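Long-range contacts in putative integron gene cassette protein (Uncultured bacterium, PDB 3GHJ), which is of unknown function but belongs to the glyoxalase/bleomycin resistance protein/dioxygenase superfamily: residues 30-35 with 87-92; 111-116 with 125-130. The protein carries 1 engineered substitution. One frame throughout, in Å; residues are numbered along the deposited sequence.

Interaction 1: 30-35 with 87-92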
loop_
_atom_site.group_PDB
_atom_site.type_symbol
_atom_site.label_atom_id
_atom_site.label_comp_id
_atom_site.label_asym_id
_atom_site.label_seq_id
_atom_site.Cartn_x
_atom_site.Cartn_y
_atom_site.Cartn_z
ATOM N N PHE A 30 -0.669 -1.522 -5.988
ATOM C CA PHE A 30 -2.084 -1.552 -6.339
ATOM C C PHE A 30 -3.014 -1.443 -5.126
ATOM O O PHE A 30 -3.917 -0.612 -5.110
ATOM C CB PHE A 30 -2.434 -2.803 -7.168
ATOM C CG PHE A 30 -3.903 -2.897 -7.475
ATOM C CD1 PHE A 30 -4.487 -1.998 -8.355
ATOM C CD2 PHE A 30 -4.702 -3.822 -6.832
ATOM C CE1 PHE A 30 -5.868 -2.047 -8.612
ATOM C CE2 PHE A 30 -6.082 -3.877 -7.085
ATOM C CZ PHE A 30 -6.653 -2.986 -7.974
ATOM N N GLU A 31 -2.801 -2.273 -4.116
ATOM C CA GLU A 31 -3.748 -2.338 -3.021
ATOM C C GLU A 31 -3.078 -2.482 -1.663
ATOM O O GLU A 31 -1.961 -2.988 -1.552
ATOM C CB GLU A 31 -4.746 -3.452 -3.324
ATOM C CG GLU A 31 -5.112 -4.395 -2.235
ATOM C CD GLU A 31 -5.689 -5.677 -2.811
ATOM O OE1 GLU A 31 -6.044 -5.702 -4.016
ATOM O OE2 GLU A 31 -5.779 -6.664 -2.068
ATOM N N VAL A 32 -3.746 -1.960 -0.639
ATOM C CA VAL A 32 -3.350 -2.190 0.740
ATOM C C VAL A 32 -4.562 -2.613 1.552
ATOM O O VAL A 32 -5.674 -2.122 1.321
ATOM C CB VAL A 32 -2.750 -0.923 1.383
ATOM C CG1 VAL A 32 -1.429 -0.580 0.733
ATOM C CG2 VAL A 32 -3.724 0.243 1.268
ATOM N N ALA A 33 -4.352 -3.530 2.489
ATOM C CA ALA A 33 -5.377 -3.874 3.474
ATOM C C ALA A 33 -5.185 -2.988 4.695
ATOM O O ALA A 33 -4.072 -2.834 5.200
ATOM C CB ALA A 33 -5.280 -5.338 3.860
ATOM N N VAL A 34 -6.281 -2.390 5.144
ATOM C CA VAL A 34 -6.258 -1.440 6.254
ATOM C C VAL A 34 -7.141 -1.977 7.370
ATOM O O VAL A 34 -8.347 -2.171 7.174
ATOM C CB VAL A 34 -6.795 -0.072 5.808
ATOM C CG1 VAL A 34 -6.699 0.934 6.945
ATOM C CG2 VAL A 34 -6.012 0.430 4.587
ATOM N N LYS A 35 -6.546 -2.238 8.531
ATOM C CA LYS A 35 -7.316 -2.685 9.691
ATOM C C LYS A 35 -8.071 -1.513 10.292
ATOM O O LYS A 35 -7.484 -0.474 10.584
ATOM C CB LYS A 35 -6.398 -3.310 10.746
ATOM C CG LYS A 35 -5.552 -4.461 10.226
ATOM C CD LYS A 35 -6.407 -5.601 9.702
ATOM C CE LYS A 35 -5.543 -6.785 9.288
ATOM N NZ LYS A 35 -6.373 -7.958 8.893
ATOM N N GLN A 87 -0.642 1.792 10.859
ATOM C CA GLN A 87 -0.193 1.555 9.511
ATOM C C GLN A 87 0.203 2.883 8.849
ATOM O O GLN A 87 -0.242 3.914 9.241
ATOM C CB GLN A 87 -1.302 0.893 8.713
ATOM C CG GLN A 87 -1.617 -0.507 9.187
ATOM C CD GLN A 87 -2.736 -1.170 8.430
ATOM O OE1 GLN A 87 -3.696 -1.559 8.991
ATOM N NE2 GLN A 87 -2.552 -1.333 7.153
ATOM N N HIS A 88 1.054 2.772 7.837
ATOM C CA HIS A 88 1.413 3.886 6.995
ATOM C C HIS A 88 1.352 3.500 5.543
ATOM O O HIS A 88 1.907 2.544 5.155
ATOM C CB HIS A 88 2.832 4.457 7.266
ATOM C CG HIS A 88 3.257 5.439 6.211
ATOM N ND1 HIS A 88 2.665 6.674 6.070
ATOM C CD2 HIS A 88 4.153 5.343 5.203
ATOM C CE1 HIS A 88 3.192 7.294 5.037
ATOM N NE2 HIS A 88 4.080 6.503 4.482
ATOM N N PHE A 89 0.684 4.348 4.771
ATOM C CA PHE A 89 0.616 4.245 3.343
ATOM C C PHE A 89 0.317 5.597 2.726
ATOM O O PHE A 89 -0.185 6.446 3.374
ATOM C CB PHE A 89 -0.420 3.179 2.884
ATOM C CG PHE A 89 -1.748 3.263 3.593
ATOM C CD1 PHE A 89 -1.954 2.584 4.749
ATOM C CD2 PHE A 89 -2.775 3.974 3.060
ATOM C CE1 PHE A 89 -3.136 2.673 5.408
ATOM C CE2 PHE A 89 -3.957 4.048 3.724
ATOM C CZ PHE A 89 -4.142 3.406 4.873
ATOM N N SER A 90 0.610 5.744 1.447
ATOM C CA SER A 90 0.380 7.029 0.789
ATOM C C SER A 90 -0.277 6.857 -0.570
ATOM O O SER A 90 -0.161 5.807 -1.209
ATOM C CB SER A 90 1.682 7.814 0.636
ATOM O OG SER A 90 2.361 7.433 -0.543
ATOM N N PHE A 91 -0.962 7.907 -1.005
ATOM C CA PHE A 91 -1.593 7.944 -2.310
ATOM C C PHE A 91 -0.896 8.977 -3.175
ATOM O O PHE A 91 -0.454 10.012 -2.684
ATOM C CB PHE A 91 -3.082 8.294 -2.166
ATOM C CG PHE A 91 -3.821 7.356 -1.257
ATOM C CD1 PHE A 91 -4.276 6.149 -1.746
ATOM C CD2 PHE A 91 -4.011 7.644 0.088
ATOM C CE1 PHE A 91 -4.936 5.242 -0.929
ATOM C CE2 PHE A 91 -4.682 6.739 0.924
ATOM C CZ PHE A 91 -5.143 5.534 0.406
ATOM N N ARG A 92 -0.826 8.688 -4.468
ATOM C CA ARG A 92 -0.203 9.565 -5.444
ATOM C C ARG A 92 -1.116 10.733 -5.790
ATOM O O ARG A 92 -2.308 10.535 -6.042
ATOM C CB ARG A 92 0.085 8.763 -6.713
ATOM C CG ARG A 92 0.809 9.549 -7.789
ATOM C CD ARG A 92 2.223 9.893 -7.350
ATOM N NE ARG A 92 2.993 10.516 -8.423
ATOM C CZ ARG A 92 3.665 9.847 -9.356
ATOM N NH1 ARG A 92 3.669 8.522 -9.358
ATOM N NH2 ARG A 92 4.333 10.509 -10.291
#
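The side-chain amide of Q87 reaches across to strand 28-36 and bonds to its backbone at two points. NE2 of Q87 donates to the carbonyl O of A33 at 2.9 Å, and OE1 of Q87 accepts from the backbone N of K35 at 3.0 Å. Both bonds are nearly straight, 161° and 168° at the hydrogen, and each follows a lone pair in the plane of its acceptor carbonyl. A33 O also lies almost in the plane of the Q87 amide, so the two bonds together fix how that flat group is turned. With CG anti to the carbonyl carbon and the chain extended beyond it, Q87 spans the gap between backbones that do not pair directly, V34 CA and Q87 CA being 7.5 Å apart. The imidazole of H134 adds to this end of the contact, hydrogen-bonding K35 O and Q87 N.

The two strands belong to different sheets. Within the chain, strand 28-36 is an outer strand of one and strand 88-93 of the other, and each sheet has the 1-4-3-2 order expected of the paired βαβββ units of this superfamily. In the dimer, residues of both segments pair antiparallel with a strand of the second subunit, and H88 NE2 bonds E31 OE2 of that subunit.

The apolar part centres on the F89 ring. V34 meets it about at a right angle, its CG2 methyl 3.5 Å from F89 CZ in an oblique approach. In one of its two modelled conformers, V32 sets CG2 over a face of the ring toward its rim, 4.2 Å from F89 CD2. With CG between its own backbone N and carbonyl carbon (chi1 46°), F89 holds its ring up to these two valines; F91 CE2 adjoins the ring edge in plane. Y46 of helix 39-49 packs against both V34 and F89.

Interaction 2: 111-116 with 125-130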
loop_
_atom_site.group_PDB
_atom_site.type_symbol
_atom_site.label_atom_id
_atom_site.label_comp_id
_atom_site.label_asym_id
_atom_site.label_seq_id
_atom_site.Cartn_x
_atom_site.Cartn_y
_atom_site.Cartn_z
ATOM N N SER A 111 -7.205 17.289 10.114
ATOM C CA SER A 111 -5.976 18.045 10.350
ATOM C C SER A 111 -4.831 17.572 9.458
ATOM O O SER A 111 -4.494 16.386 9.436
ATOM C CB SER A 111 -5.560 17.949 11.818
ATOM O OG SER A 111 -6.514 18.583 12.647
ATOM N N VAL A 112 -4.221 18.505 8.737
ATOM C CA VAL A 112 -3.199 18.162 7.760
ATOM C C VAL A 112 -1.858 18.785 8.104
ATOM O O VAL A 112 -1.776 19.972 8.447
ATOM C CB VAL A 112 -3.616 18.595 6.332
ATOM C CG1 VAL A 112 -2.544 18.219 5.309
ATOM C CG2 VAL A 112 -4.963 17.989 5.957
ATOM N N HIS A 113 -0.815 17.966 8.052
ATOM C CA HIS A 113 0.546 18.431 8.256
ATOM C C HIS A 113 1.258 18.512 6.917
ATOM O O HIS A 113 1.138 17.615 6.077
ATOM C CB HIS A 113 1.304 17.491 9.199
ATOM C CG HIS A 113 2.743 17.862 9.393
ATOM N ND1 HIS A 113 3.141 18.890 10.221
ATOM C CD2 HIS A 113 3.877 17.343 8.867
ATOM C CE1 HIS A 113 4.458 18.989 10.195
ATOM N NE2 HIS A 113 4.929 18.062 9.381
ATOM N N GLY A 114 1.997 19.594 6.712
ATOM C CA GLY A 114 2.723 19.787 5.477
ATOM C C GLY A 114 2.139 20.970 4.731
ATOM O O GLY A 114 1.246 21.639 5.259
ATOM N N PRO A 115 2.589 21.199 3.489
ATOM C CA PRO A 115 3.484 20.307 2.746
ATOM C C PRO A 115 4.882 20.178 3.334
ATOM O O PRO A 115 5.459 21.144 3.840
ATOM C CB PRO A 115 3.553 20.942 1.355
ATOM C CG PRO A 115 3.122 22.369 1.547
ATOM C CD PRO A 115 2.163 22.364 2.687
ATOM N N VAL A 116 5.413 18.964 3.259
ATOM C CA VAL A 116 6.776 18.671 3.653
ATOM C C VAL A 116 7.558 18.325 2.398
ATOM O O VAL A 116 7.181 17.418 1.653
ATOM C CB VAL A 116 6.820 17.449 4.577
ATOM C CG1 VAL A 116 8.267 17.051 4.869
ATOM C CG2 VAL A 116 6.043 17.716 5.856
ATOM N N SER A 125 5.026 16.001 0.348
ATOM C CA SER A 125 4.068 15.160 1.062
ATOM C C SER A 125 3.121 15.951 1.943
ATOM O O SER A 125 3.488 16.982 2.513
ATOM C CB SER A 125 4.788 14.147 1.949
ATOM O OG SER A 125 5.609 13.276 1.193
ATOM N N LEU A 126 1.894 15.460 2.058
ATOM C CA LEU A 126 0.976 15.888 3.095
ATOM C C LEU A 126 0.677 14.701 3.980
ATOM O O LEU A 126 0.547 13.583 3.484
ATOM C CB LEU A 126 -0.347 16.350 2.500
ATOM C CG LEU A 126 -0.307 17.587 1.612
ATOM C CD1 LEU A 126 -1.656 17.744 0.953
ATOM C CD2 LEU A 126 0.048 18.810 2.466
ATOM N N TYR A 127 0.520 14.944 5.275
ATOM C CA TYR A 127 0.269 13.874 6.233
ATOM C C TYR A 127 -1.013 14.116 7.002
ATOM O O TYR A 127 -1.291 15.243 7.416
ATOM C CB TYR A 127 1.436 13.763 7.213
ATOM C CG TYR A 127 2.734 13.347 6.569
ATOM C CD1 TYR A 127 3.690 14.293 6.211
ATOM C CD2 TYR A 127 2.999 12.010 6.296
ATOM C CE1 TYR A 127 4.885 13.913 5.609
ATOM C CE2 TYR A 127 4.193 11.620 5.698
ATOM C CZ TYR A 127 5.130 12.576 5.365
ATOM O OH TYR A 127 6.316 12.193 4.777
ATOM N N PHE A 128 -1.797 13.067 7.202
ATOM C CA PHE A 128 -3.044 13.172 7.947
ATOM C C PHE A 128 -3.441 11.796 8.438
ATOM O O PHE A 128 -2.884 10.781 7.996
ATOM C CB PHE A 128 -4.165 13.770 7.080
ATOM C CG PHE A 128 -4.496 12.956 5.851
ATOM C CD1 PHE A 128 -3.731 13.074 4.702
ATOM C CD2 PHE A 128 -5.576 12.081 5.853
ATOM C CE1 PHE A 128 -4.038 12.329 3.560
ATOM C CE2 PHE A 128 -5.891 11.330 4.720
ATOM C CZ PHE A 128 -5.118 11.453 3.573
ATOM N N ALA A 129 -4.397 11.761 9.357
ATOM C CA ALA A 129 -4.877 10.524 9.960
ATOM C C ALA A 129 -6.215 10.081 9.384
ATOM O O ALA A 129 -7.042 10.910 9.002
ATOM C CB ALA A 129 -4.994 10.694 11.484
ATOM N N ASP A 130 -6.431 8.766 9.317
ATOM C CA ASP A 130 -7.774 8.246 9.119
ATOM C C ASP A 130 -8.450 8.091 10.499
ATOM O O ASP A 130 -7.852 8.461 11.519
ATOM C CB ASP A 130 -7.765 6.958 8.257
ATOM C CG ASP A 130 -7.456 5.696 9.042
ATOM O OD1 ASP A 130 -7.003 5.768 10.199
ATOM O OD2 ASP A 130 -7.670 4.615 8.463
HETATM O O HOH W 1 -5.242 14.197 10.707
#
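H113 and Y127 face each other as an antiparallel hydrogen-bonded pair, with H113 N 2.8 Å from Y127 O and Y127 N 2.9 Å from H113 O. Their rings lean obliquely on the same side of the sheet. Y127 takes chi1 -65°, while H113, in the conformer described, swings CG anti to its backbone N (177°), which brings the edge of the imidazole to the tyrosine, CD2 of H113 to CD1 of Y127 at 4.0 Å. V116 reaches that ring too: its CG2 lies in the ring plane, 4.0 Å from Y127 CE1, and the two side chains cross at about a right angle. S125, paired with V116, turns its OG to E137 and Q118.

On the reverse side, L126 lays CD2 against the face of the G114-P115 peptide, 3.6 Å from P115 N. CG1 of V112 meets the same methyl, L126 CD2, at 3.9 Å, and K102 and L105 of helix 98-107 back V112. F128 takes its CB to S111 O, while its ring leads away toward F45 and L105. A water joins S111 O to A129 N.

G114, with a positive phi of 114°, and P115, which follows a cis peptide bond, both fall opposite L126, shifting the register by one residue: a beta bulge in an antiparallel hairpin at the edge of its four-stranded sheet.

The centres of the two contacts lie about 15 Å apart, yet they touch where V34 CG1 of interaction 1 packs 4.1 Å from D130 OD2 of interaction 2. Y46 also bridges them: its OH bonds D130 OD2 while its side chain lies against V34 and F89. D130 OD1 in turn accepts from the backbone N of H134, whose ring bonds both segments of interaction 1. Strand 135-140 lies between strand 88-93 and the hairpin of 111-116 with 125-130; L136 on it meets both F89 and F128, and E137 bonds S125 OG and touches H88. Interaction 1 joins the two sheets, whereas interaction 2 forms the far edge of one of them.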